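Local coordinates for putative aminotransferase (Actinomadura melliaura, PDB 4ZWV), which probably acts as a pyridoxal 5'-phosphate-dependent sugar aminotransferase in making the aminopentose of the indolocarbazole AT2433, at residues V129-Y134 / C162-G167; E258-H263 / E290-V295; P135-R140 / A168-V173; A157-C162 / M181-F186. All blocks are in the same frame, centred on the assembly; numbering follows the deposited sequence. Where two conformers were deposited one is given.

Interaction 1. Residues V129-Y134 / C162-G167; sequences VHWTGY and CAHAWG
An imidazole nitrogen receives a main-chain N-H here: Thr132 N donates to His164 ND1 at 2.9 Å, in the ring plane, although the N-H...N angle of 136° makes the bond bent. With CG placed anti to its carbonyl carbon (chi1 -68°), the His164 side chain reaches over to the 129-134 loop and runs beside Trp131, both side chains pointing the same way. The two rings are neither stacked nor edge-to-face; their planes stand 36° apart, and Trp131 CZ3 comes within 3.2 Å of His164 CE1. Tyr294 of the 290-295 loop also stacks on His164.

The type I turn from Cys162 to Ala165 is joined to the facing loop by a water, which donates to His130 O at 2.9 Å and accepts from His164 N. Nearby, Cys162 SG sits at the edge of the His130 ring, 3.6 Å from CD2, while NE2 of that ring bonds to Glu160 and ND1 to Val136 N. Gly133, with positive phi and no side chain, lets its CA approach His164 O at 3.2 Å; this oxygen is buried here with no polar partner in the model. Thr132 OG1 and Tyr134 N reach Trp131 O from opposite faces of its plane, so this carbonyl is bonded on both sides within the loop.

His164 belongs to the pyridoxal 5'-phosphate site. Its ND1 serves as acceptor for a main-chain N-H, which fixes the orientation of the ring and leaves NE2 turned away from this bond.

Interaction 2. Residues E258-H263 / E290-V295; sequences EQLRLH and EGSFYV
His263 turns the edge of its imidazole toward the main chain of the 290-295 loop, with ND1 donating to Phe293 O at 2.7 Å. The bond is nearly straight (166°), and the oxygen lies close to the plane of the ring; the nitrogen, however, meets the carbonyl from above its plane, 42° out. Placing CG anti to the carbonyl carbon (chi1 -82°) lays the ring back along the helix, with Gln259 O at one edge and ND1 facing the loop, and with CB also against Ser292 O at 3.7 Å. CE1 continues along the loop-facing edge and approaches Tyr294 O.

One helical turn earlier, Leu260 brings a single methyl, CD1, against Ser292 CB at 3.7 Å. It packs against both CB and OG of this serine, whose hydroxyl bonds to Trp166 O. Phe293 directs its CB toward the helix but its ring leads away; the side chain also touches Ala267 of the same helix.

Phe293 takes a left-handed helical backbone conformation in the loop between strands 289-290 and 296-300. The contact joins long helix 243-273 to the loop whose Tyr294 ring stacks on His164, a second-shell place beside the pyridoxal 5'-phosphate pocket of this DegT/DnrJ/EryC1-family protein.

Interaction 3. Residues P135-R140 / A168-V173; sequences PVDLDR and ASYRGV
Tyr170 OH is gripped by two bonds at the start of helix 138-152: it donates to Asp137 OD1 at 2.6 Å and accepts from Asp139 N at 3.0 Å. The carboxylate of Asp137 is met on its anti side, with its plane turned 48° from the phenol ring. Over one face of that ring lie Val136 O and Leu138 N, and Leu138 CB touches CE2 at 3.8 Å; Asp139 OD1 stands at the edge. With CG anti to the backbone N (chi1 165°), the ring is directed at the helix start.

Arg171 follows the tyrosine outward, its CG over the ring centre and its guanidinium lying above the hydroxyl. NH1 donates to Asp139 OD2 at 2.9 Å in a salt bridge. To Asp137 OD1 the guanidinium presents a face, making a long ionic pair with no N-H aimed at the oxygen, and a water links NH2 to Asp137 OD2.

Behind this first shell, Asp137 is the N-cap of the helix, and its OD1 also accepts from Arg140 N at 3.3 Å, from the opposite face of the carboxylate to the tyrosine. Arg171 NE is held by Asp288. Tyr170 and Arg171 occupy the first two positions of a type I' turn closed by Tyr170 N to Val173 O and Val173 N to Tyr170 O. Toward the buried end, Pro135 CG rests 3.6 Å from Ser169 O.

The helix start is thus tied to the small hairpin by a capping carboxylate that serves both elements, and the adjoining guanidinium probably favours the ionised form of both aspartates.

Interaction 4. Residues A157-C162 / M181-F186; sequences AVIEDC and MCVFSF. With GOL (glycerol), chain C.
One face of the Phe184 ring receives Cys162 CB, 3.5 Å above its plane and displaced toward the rim, a CH-pi contact that also brings the sulfur over the ring; a water lies at the edge. Trp166 adds an edge-to-face ring contact. This packing sits at the end of two neighbouring parallel strands, 157-161 and 181-185, in the mixed seven-stranded central sheet that is characteristic of the large domain of fold-type I pyridoxal 5'-phosphate enzymes.

The ladder between them consists of Glu160 N to Met181 O (2.9 Å, nearly straight), Val183 N to Glu160 O, and Cys162 N to Val183 O (2.8 Å). On one sheet face Glu160 and Cys182 pair, OE1 lying 3.6 Å from SG, though this carboxylate is bound by His130 and Asn180. On the opposite face, Ile159 CG1 meets the terminal CE of the selenomethionine Met181 at 4.1 Å, and Ile159 continues against helix 57-66.

Farther along, Ser185 is a residue of the cofactor site, and its hydroxyl bonds to the phosphate of the modified lysine at position 190. At the other end, a glycerol, probably from crystallisation, bridges the strands: its O2 donates to Val158 O at 2.6 Å and accepts from Met181 N at 2.9 Å.

Overall arrangement
Following the chain, strand 123-129 runs into the loop of interaction 1 and directly on into the helix start of interaction 3. After helix 138-152 the chain returns in strand 157-161, the first half of interaction 4. Residues 162-167 then close interaction 1, 168-173 close interaction 3, and 181-186 close interaction 4, so these three cross one another; interactions 1 and 4 share Cys162. Interaction 2 follows in series, bringing the loop at 290-295 to helix 243-273. It still touches interactions 1 and 3, through Tyr294 N to Thr132 O and Glu290 N to Ser169 O, tying the loops that follow the sheet strands, and the small hairpin, to the later helix and loop.

Interaction 1. Residues V129-Y134 / C162-G167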
# COMPACT_ATOMS: atom_id res chain seq x y z
N VAL A 129 -2.89 -5.20 -20.48
CA VAL A 129 -2.55 -3.81 -20.23
C VAL A 129 -2.91 -2.95 -21.42
O VAL A 129 -2.44 -3.20 -22.54
CB VAL A 129 -1.06 -3.64 -19.89
CG1 VAL A 129 -0.75 -2.17 -19.59
CG2 VAL A 129 -0.69 -4.50 -18.69
N HIS A 130 -3.74 -1.94 -21.19
CA HIS A 130 -4.09 -0.97 -22.24
C HIS A 130 -2.93 0.03 -22.34
O HIS A 130 -3.03 1.18 -21.90
CB HIS A 130 -5.41 -0.29 -21.94
CG HIS A 130 -6.55 -1.24 -21.73
ND1 HIS A 130 -7.06 -2.04 -22.74
CD2 HIS A 130 -7.30 -1.51 -20.64
CE1 HIS A 130 -8.07 -2.75 -22.27
NE2 HIS A 130 -8.23 -2.45 -20.99
N TRP A 131 -1.83 -0.45 -22.91
CA TRP A 131 -0.53 0.20 -22.80
C TRP A 131 -0.49 1.56 -23.50
O TRP A 131 -0.91 1.69 -24.64
CB TRP A 131 0.53 -0.74 -23.37
CG TRP A 131 1.94 -0.25 -23.28
CD1 TRP A 131 2.80 -0.02 -24.33
CD2 TRP A 131 2.67 0.08 -22.10
NE1 TRP A 131 4.01 0.42 -23.86
CE2 TRP A 131 3.96 0.49 -22.49
CE3 TRP A 131 2.35 0.06 -20.74
CZ2 TRP A 131 4.93 0.88 -21.57
CZ3 TRP A 131 3.32 0.45 -19.82
CH2 TRP A 131 4.60 0.85 -20.24
N THR A 132 0.02 2.55 -22.77
CA THR A 132 0.08 3.97 -23.16
C THR A 132 -1.30 4.59 -23.42
O THR A 132 -1.39 5.73 -23.87
CB THR A 132 0.98 4.23 -24.41
OG1 THR A 132 0.33 3.79 -25.62
CG2 THR A 132 2.33 3.54 -24.26
N GLY A 133 -2.36 3.87 -23.07
CA GLY A 133 -3.71 4.40 -23.19
C GLY A 133 -4.54 3.79 -24.30
O GLY A 133 -5.70 4.14 -24.47
N TYR A 134 -3.94 2.86 -25.05
CA TYR A 134 -4.63 2.28 -26.21
C TYR A 134 -5.29 0.95 -25.85
O TYR A 134 -4.63 0.03 -25.40
CB TYR A 134 -3.65 2.08 -27.37
CG TYR A 134 -4.31 1.54 -28.62
CD1 TYR A 134 -5.25 2.30 -29.30
CD2 TYR A 134 -3.98 0.29 -29.12
CE1 TYR A 134 -5.85 1.83 -30.46
CE2 TYR A 134 -4.58 -0.19 -30.29
CZ TYR A 134 -5.52 0.58 -30.94
OH TYR A 134 -6.12 0.12 -32.09
N CYS A 162 -5.66 -0.62 -16.42
CA CYS A 162 -6.11 0.59 -17.10
C CYS A 162 -5.36 1.82 -16.60
O CYS A 162 -5.86 2.93 -16.74
CB CYS A 162 -7.61 0.81 -16.87
SG CYS A 162 -8.67 -0.56 -17.41
N ALA A 163 -4.19 1.63 -16.01
CA ALA A 163 -3.44 2.75 -15.44
C ALA A 163 -3.20 3.91 -16.40
O ALA A 163 -3.20 5.08 -15.99
CB ALA A 163 -2.09 2.26 -14.91
N HIS A 164 -3.00 3.60 -17.69
CA HIS A 164 -2.71 4.62 -18.70
C HIS A 164 -3.96 5.09 -19.43
O HIS A 164 -3.87 5.92 -20.34
CB HIS A 164 -1.74 4.09 -19.75
CG HIS A 164 -0.36 3.85 -19.23
ND1 HIS A 164 0.64 3.33 -20.01
CD2 HIS A 164 0.18 4.08 -18.01
CE1 HIS A 164 1.75 3.24 -19.29
NE2 HIS A 164 1.49 3.69 -18.07
N ALA A 165 -5.10 4.54 -19.04
CA ALA A 165 -6.28 4.61 -19.90
C ALA A 165 -7.52 5.19 -19.23
O ALA A 165 -8.64 4.88 -19.61
CB ALA A 165 -6.58 3.21 -20.45
N TRP A 166 -7.33 6.08 -18.26
CA TRP A 166 -8.49 6.80 -17.76
C TRP A 166 -9.23 7.49 -18.92
O TRP A 166 -8.61 8.13 -19.78
CB TRP A 166 -8.11 7.84 -16.69
CG TRP A 166 -9.34 8.50 -16.17
CD1 TRP A 166 -9.81 9.75 -16.48
CD2 TRP A 166 -10.32 7.92 -15.29
NE1 TRP A 166 -11.00 9.98 -15.83
CE2 TRP A 166 -11.34 8.87 -15.11
CE3 TRP A 166 -10.42 6.68 -14.65
CZ2 TRP A 166 -12.45 8.62 -14.30
CZ3 TRP A 166 -11.53 6.43 -13.86
CH2 TRP A 166 -12.52 7.40 -13.69
N GLY A 167 -10.54 7.33 -18.96
CA GLY A 167 -11.36 7.96 -19.97
C GLY A 167 -11.41 7.24 -21.31
O GLY A 167 -12.03 7.73 -22.25
O HOH W 1 -3.26 1.08 -19.05

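Interaction 2. Residues E258-H263 / E290-V295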
# COMPACT_ATOMS: atom_id res chain seq x y z
N GLU A 258 -11.03 18.01 -20.06
CA GLU A 258 -10.36 18.94 -20.96
C GLU A 258 -8.92 18.51 -21.19
O GLU A 258 -8.41 18.60 -22.30
CB GLU A 258 -10.42 20.37 -20.41
CG GLU A 258 -9.59 21.39 -21.19
CD GLU A 258 -10.08 21.63 -22.62
OE1 GLU A 258 -11.18 21.17 -22.98
OE2 GLU A 258 -9.34 22.30 -23.38
N GLN A 259 -8.27 18.01 -20.14
CA GLN A 259 -6.90 17.55 -20.31
C GLN A 259 -6.86 16.36 -21.27
O GLN A 259 -5.97 16.28 -22.12
CB GLN A 259 -6.29 17.24 -18.95
CG GLN A 259 -5.89 18.52 -18.20
CD GLN A 259 -6.17 18.48 -16.70
OE1 GLN A 259 -6.47 19.52 -16.10
NE2 GLN A 259 -6.09 17.30 -16.10
N LEU A 260 -7.81 15.44 -21.13
CA LEU A 260 -7.91 14.30 -22.03
C LEU A 260 -8.13 14.74 -23.47
O LEU A 260 -7.55 14.17 -24.40
CB LEU A 260 -9.05 13.38 -21.58
CG LEU A 260 -9.13 11.99 -22.20
CD1 LEU A 260 -7.78 11.26 -22.12
CD2 LEU A 260 -10.22 11.19 -21.50
N ARG A 261 -8.96 15.75 -23.65
CA ARG A 261 -9.22 16.30 -24.98
C ARG A 261 -7.92 16.80 -25.60
O ARG A 261 -7.66 16.58 -26.77
CB ARG A 261 -10.27 17.41 -24.90
CG ARG A 261 -10.71 17.93 -26.26
CD ARG A 261 -11.53 19.20 -26.12
NE ARG A 261 -10.68 20.31 -25.71
CZ ARG A 261 -9.88 20.99 -26.53
NH1 ARG A 261 -9.83 20.67 -27.81
NH2 ARG A 261 -9.14 21.98 -26.06
N LEU A 262 -7.07 17.44 -24.79
CA LEU A 262 -5.79 17.95 -25.29
C LEU A 262 -4.81 16.82 -25.63
O LEU A 262 -4.14 16.88 -26.66
CB LEU A 262 -5.17 18.91 -24.28
CG LEU A 262 -5.94 20.22 -24.08
CD1 LEU A 262 -5.34 21.02 -22.94
CD2 LEU A 262 -5.93 21.05 -25.36
N HIS A 263 -4.73 15.79 -24.78
CA HIS A 263 -3.93 14.61 -25.11
C HIS A 263 -4.32 14.09 -26.50
O HIS A 263 -3.46 13.83 -27.35
CB HIS A 263 -4.14 13.47 -24.10
CG HIS A 263 -3.32 13.59 -22.84
ND1 HIS A 263 -2.27 12.74 -22.56
CD2 HIS A 263 -3.42 14.42 -21.78
CE1 HIS A 263 -1.75 13.05 -21.39
NE2 HIS A 263 -2.44 14.07 -20.89
N GLU A 290 -11.32 4.40 -28.48
CA GLU A 290 -10.76 5.71 -28.21
C GLU A 290 -9.76 5.61 -27.08
O GLU A 290 -10.14 5.32 -25.94
CB GLU A 290 -11.86 6.72 -27.86
CG GLU A 290 -11.35 8.13 -27.63
CD GLU A 290 -12.47 9.14 -27.39
OE1 GLU A 290 -13.38 8.86 -26.58
OE2 GLU A 290 -12.45 10.20 -28.04
N GLY A 291 -8.48 5.82 -27.40
CA GLY A 291 -7.42 5.74 -26.40
C GLY A 291 -7.20 7.05 -25.67
O GLY A 291 -7.82 8.07 -25.99
N SER A 292 -6.32 7.02 -24.68
CA SER A 292 -6.12 8.19 -23.84
C SER A 292 -4.74 8.81 -23.97
O SER A 292 -4.47 9.85 -23.36
CB SER A 292 -6.39 7.81 -22.38
OG SER A 292 -7.76 7.46 -22.23
N PHE A 293 -3.86 8.18 -24.75
CA PHE A 293 -2.55 8.78 -25.09
C PHE A 293 -1.78 9.33 -23.89
O PHE A 293 -1.44 10.51 -23.83
CB PHE A 293 -2.74 9.86 -26.15
CG PHE A 293 -3.20 9.32 -27.46
CD1 PHE A 293 -2.30 8.71 -28.31
CD2 PHE A 293 -4.53 9.36 -27.81
CE1 PHE A 293 -2.71 8.19 -29.53
CE2 PHE A 293 -4.95 8.84 -29.02
CZ PHE A 293 -4.04 8.25 -29.88
N TYR A 294 -1.51 8.46 -22.94
CA TYR A 294 -0.64 8.78 -21.82
C TYR A 294 0.68 9.34 -22.36
O TYR A 294 1.20 10.34 -21.86
CB TYR A 294 -0.43 7.53 -20.98
CG TYR A 294 0.44 7.67 -19.77
CD1 TYR A 294 0.12 8.57 -18.76
CD2 TYR A 294 1.55 6.85 -19.60
CE1 TYR A 294 0.92 8.67 -17.62
CE2 TYR A 294 2.35 6.94 -18.48
CZ TYR A 294 2.02 7.85 -17.50
OH TYR A 294 2.81 7.94 -16.38
N VAL A 295 1.21 8.67 -23.39
CA VAL A 295 2.35 9.15 -24.17
C VAL A 295 2.04 8.82 -25.63
O VAL A 295 1.07 8.12 -25.90
CB VAL A 295 3.70 8.49 -23.75
CG1 VAL A 295 4.07 8.88 -22.32
CG2 VAL A 295 3.62 6.98 -23.90

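Interaction 3. Residues P135-R140 / A168-V173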
# COMPACT_ATOMS: atom_id res chain seq x y z
N PRO A 135 -6.61 0.84 -26.05
CA PRO A 135 -7.25 -0.39 -25.58
C PRO A 135 -6.95 -1.65 -26.39
O PRO A 135 -6.86 -1.63 -27.62
CB PRO A 135 -8.75 -0.07 -25.67
CG PRO A 135 -8.81 1.43 -25.65
CD PRO A 135 -7.60 1.87 -26.43
N VAL A 136 -6.82 -2.74 -25.64
CA VAL A 136 -6.80 -4.10 -26.16
C VAL A 136 -8.12 -4.45 -26.84
O VAL A 136 -9.17 -3.91 -26.49
CB VAL A 136 -6.51 -5.09 -24.98
CG1 VAL A 136 -6.53 -6.53 -25.41
CG2 VAL A 136 -5.16 -4.74 -24.33
N ASP A 137 -8.06 -5.35 -27.83
CA ASP A 137 -9.25 -5.88 -28.49
C ASP A 137 -10.02 -6.82 -27.55
O ASP A 137 -9.85 -8.04 -27.60
CB ASP A 137 -8.82 -6.60 -29.77
CG ASP A 137 -9.99 -7.01 -30.65
OD1 ASP A 137 -11.17 -6.98 -30.21
OD2 ASP A 137 -9.71 -7.40 -31.81
N LEU A 138 -10.87 -6.25 -26.70
CA LEU A 138 -11.51 -7.00 -25.63
C LEU A 138 -12.50 -8.05 -26.13
O LEU A 138 -12.65 -9.10 -25.50
CB LEU A 138 -12.20 -6.05 -24.65
CG LEU A 138 -11.22 -5.18 -23.85
CD1 LEU A 138 -12.00 -4.15 -23.05
CD2 LEU A 138 -10.34 -6.01 -22.92
N ASP A 139 -13.17 -7.79 -27.26
CA ASP A 139 -14.11 -8.78 -27.80
C ASP A 139 -13.36 -10.01 -28.29
O ASP A 139 -13.81 -11.14 -28.13
CB ASP A 139 -14.94 -8.21 -28.95
CG ASP A 139 -15.99 -7.18 -28.51
OD1 ASP A 139 -16.20 -6.97 -27.30
OD2 ASP A 139 -16.62 -6.59 -29.41
N ARG A 140 -12.21 -9.79 -28.93
CA ARG A 140 -11.40 -10.91 -29.39
C ARG A 140 -10.90 -11.73 -28.21
O ARG A 140 -10.93 -12.97 -28.23
CB ARG A 140 -10.23 -10.42 -30.23
CG ARG A 140 -9.39 -11.55 -30.76
CD ARG A 140 -8.32 -11.06 -31.70
NE ARG A 140 -7.45 -12.16 -32.08
CZ ARG A 140 -6.24 -12.01 -32.60
NH1 ARG A 140 -5.76 -10.79 -32.81
NH2 ARG A 140 -5.51 -13.08 -32.91
N ALA A 168 -10.72 6.10 -21.42
CA ALA A 168 -10.70 5.37 -22.69
C ALA A 168 -11.97 4.56 -22.87
O ALA A 168 -12.66 4.25 -21.89
CB ALA A 168 -9.48 4.45 -22.76
N SER A 169 -12.27 4.21 -24.12
CA SER A 169 -13.43 3.38 -24.42
C SER A 169 -13.10 2.43 -25.55
O SER A 169 -12.14 2.63 -26.30
CB SER A 169 -14.63 4.23 -24.81
OG SER A 169 -14.36 4.96 -25.99
N TYR A 170 -13.91 1.38 -25.68
CA TYR A 170 -13.70 0.37 -26.70
C TYR A 170 -15.06 -0.05 -27.21
O TYR A 170 -15.93 -0.46 -26.43
CB TYR A 170 -12.90 -0.80 -26.13
CG TYR A 170 -12.94 -2.06 -26.99
CD1 TYR A 170 -12.05 -2.25 -28.04
CD2 TYR A 170 -13.86 -3.07 -26.72
CE1 TYR A 170 -12.08 -3.41 -28.81
CE2 TYR A 170 -13.91 -4.22 -27.49
CZ TYR A 170 -13.02 -4.39 -28.52
OH TYR A 170 -13.06 -5.55 -29.26
N ARG A 171 -15.24 0.10 -28.52
CA ARG A 171 -16.48 -0.24 -29.21
C ARG A 171 -17.70 0.37 -28.52
O ARG A 171 -18.75 -0.25 -28.39
CB ARG A 171 -16.59 -1.76 -29.36
CG ARG A 171 -15.54 -2.24 -30.35
CD ARG A 171 -15.68 -3.67 -30.80
NE ARG A 171 -14.58 -3.97 -31.72
CZ ARG A 171 -14.25 -5.19 -32.13
NH1 ARG A 171 -14.93 -6.25 -31.72
NH2 ARG A 171 -13.22 -5.34 -32.96
N GLY A 172 -17.55 1.64 -28.14
CA GLY A 172 -18.68 2.43 -27.69
C GLY A 172 -19.01 2.23 -26.23
O GLY A 172 -20.03 2.74 -25.75
N VAL A 173 -18.14 1.51 -25.52
CA VAL A 173 -18.35 1.17 -24.12
C VAL A 173 -17.11 1.61 -23.34
O VAL A 173 -15.99 1.27 -23.70
CB VAL A 173 -18.59 -0.34 -23.95
CG1 VAL A 173 -18.64 -0.73 -22.47
CG2 VAL A 173 -19.88 -0.76 -24.67
O HOH W 2 -12.04 -8.17 -33.07

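Interaction 4. Residues A157-C162 / M181-F186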
# COMPACT_ATOMS: atom_id res chain seq x y z
N ALA A 157 -9.70 -15.85 -15.54
CA ALA A 157 -10.13 -14.48 -15.34
C ALA A 157 -9.22 -13.52 -16.07
O ALA A 157 -8.02 -13.78 -16.21
CB ALA A 157 -10.14 -14.15 -13.86
N VAL A 158 -9.79 -12.42 -16.53
CA VAL A 158 -9.02 -11.32 -17.09
C VAL A 158 -9.06 -10.15 -16.12
O VAL A 158 -10.13 -9.78 -15.62
CB VAL A 158 -9.57 -10.86 -18.45
CG1 VAL A 158 -8.91 -9.54 -18.88
CG2 VAL A 158 -9.32 -11.92 -19.49
N ILE A 159 -7.89 -9.58 -15.84
CA ILE A 159 -7.80 -8.32 -15.12
C ILE A 159 -7.23 -7.29 -16.10
O ILE A 159 -6.17 -7.53 -16.68
CB ILE A 159 -6.91 -8.42 -13.88
CG1 ILE A 159 -7.50 -9.42 -12.89
CG2 ILE A 159 -6.75 -7.04 -13.25
CD1 ILE A 159 -6.47 -9.92 -11.87
N GLU A 160 -7.93 -6.19 -16.29
CA GLU A 160 -7.48 -5.13 -17.18
C GLU A 160 -6.72 -4.06 -16.41
O GLU A 160 -7.28 -3.43 -15.51
CB GLU A 160 -8.65 -4.46 -17.91
CG GLU A 160 -9.43 -5.38 -18.84
CD GLU A 160 -10.64 -4.68 -19.45
OE1 GLU A 160 -10.53 -3.47 -19.78
OE2 GLU A 160 -11.70 -5.31 -19.57
N ASP A 161 -5.46 -3.86 -16.77
CA ASP A 161 -4.65 -2.79 -16.19
C ASP A 161 -4.90 -1.54 -17.01
O ASP A 161 -4.43 -1.42 -18.15
CB ASP A 161 -3.16 -3.18 -16.16
CG ASP A 161 -2.27 -2.11 -15.56
OD1 ASP A 161 -2.71 -0.95 -15.42
OD2 ASP A 161 -1.12 -2.42 -15.21
N CYS A 162 -5.66 -0.62 -16.42
CA CYS A 162 -6.11 0.59 -17.10
C CYS A 162 -5.36 1.82 -16.60
O CYS A 162 -5.86 2.93 -16.74
CB CYS A 162 -7.61 0.81 -16.87
SG CYS A 162 -8.67 -0.56 -17.41
N MSE A 181 -12.75 -7.44 -14.38
CA MSE A 181 -12.20 -6.53 -13.39
C MSE A 181 -11.24 -5.57 -14.05
O MSE A 181 -10.44 -5.98 -14.90
CB MSE A 181 -11.49 -7.30 -12.27
CG MSE A 181 -12.45 -8.10 -11.39
SE MSE A 181 -11.57 -8.76 -9.80
CE MSE A 181 -10.80 -10.35 -10.59
N CYS A 182 -11.31 -4.31 -13.67
CA CYS A 182 -10.43 -3.27 -14.20
C CYS A 182 -9.77 -2.53 -13.08
O CYS A 182 -10.39 -2.31 -12.04
CB CYS A 182 -11.20 -2.25 -15.03
SG CYS A 182 -11.88 -2.95 -16.52
N VAL A 183 -8.51 -2.14 -13.28
CA VAL A 183 -7.82 -1.32 -12.28
C VAL A 183 -7.32 -0.04 -12.91
O VAL A 183 -6.52 -0.06 -13.85
CB VAL A 183 -6.62 -2.05 -11.63
CG1 VAL A 183 -5.98 -1.13 -10.56
CG2 VAL A 183 -7.07 -3.38 -11.00
N PHE A 184 -7.82 1.08 -12.40
CA PHE A 184 -7.35 2.40 -12.80
C PHE A 184 -6.33 2.92 -11.80
O PHE A 184 -6.37 2.54 -10.64
CB PHE A 184 -8.52 3.37 -12.91
CG PHE A 184 -9.50 3.01 -13.99
CD1 PHE A 184 -10.58 2.18 -13.71
CD2 PHE A 184 -9.33 3.49 -15.28
CE1 PHE A 184 -11.50 1.84 -14.71
CE2 PHE A 184 -10.24 3.15 -16.28
CZ PHE A 184 -11.33 2.34 -16.00
N SER A 185 -5.42 3.77 -12.26
CA SER A 185 -4.42 4.40 -11.39
C SER A 185 -4.63 5.90 -11.32
O SER A 185 -4.83 6.55 -12.36
CB SER A 185 -3.01 4.13 -11.89
OG SER A 185 -2.08 4.96 -11.18
N PHE A 186 -4.54 6.44 -10.10
CA PHE A 186 -4.58 7.88 -9.89
C PHE A 186 -3.26 8.37 -9.30
O PHE A 186 -3.21 9.35 -8.54
CB PHE A 186 -5.76 8.26 -8.99
CG PHE A 186 -7.08 7.69 -9.46
CD1 PHE A 186 -7.45 7.74 -10.80
CD2 PHE A 186 -7.94 7.09 -8.55
CE1 PHE A 186 -8.67 7.20 -11.22
CE2 PHE A 186 -9.14 6.56 -8.96
CZ PHE A 186 -9.51 6.61 -10.30
C1 GOL C . -13.62 -11.99 -13.18
O1 GOL C . -14.88 -12.63 -13.24
C2 GOL C . -13.33 -11.27 -14.49
O2 GOL C . -12.32 -10.31 -14.23
C3 GOL C . -12.87 -12.32 -15.52
O3 GOL C . -12.78 -11.86 -16.86
O HOH W 3 -3.43 -0.20 -12.86
O HOH W 4 -6.23 4.98 -14.79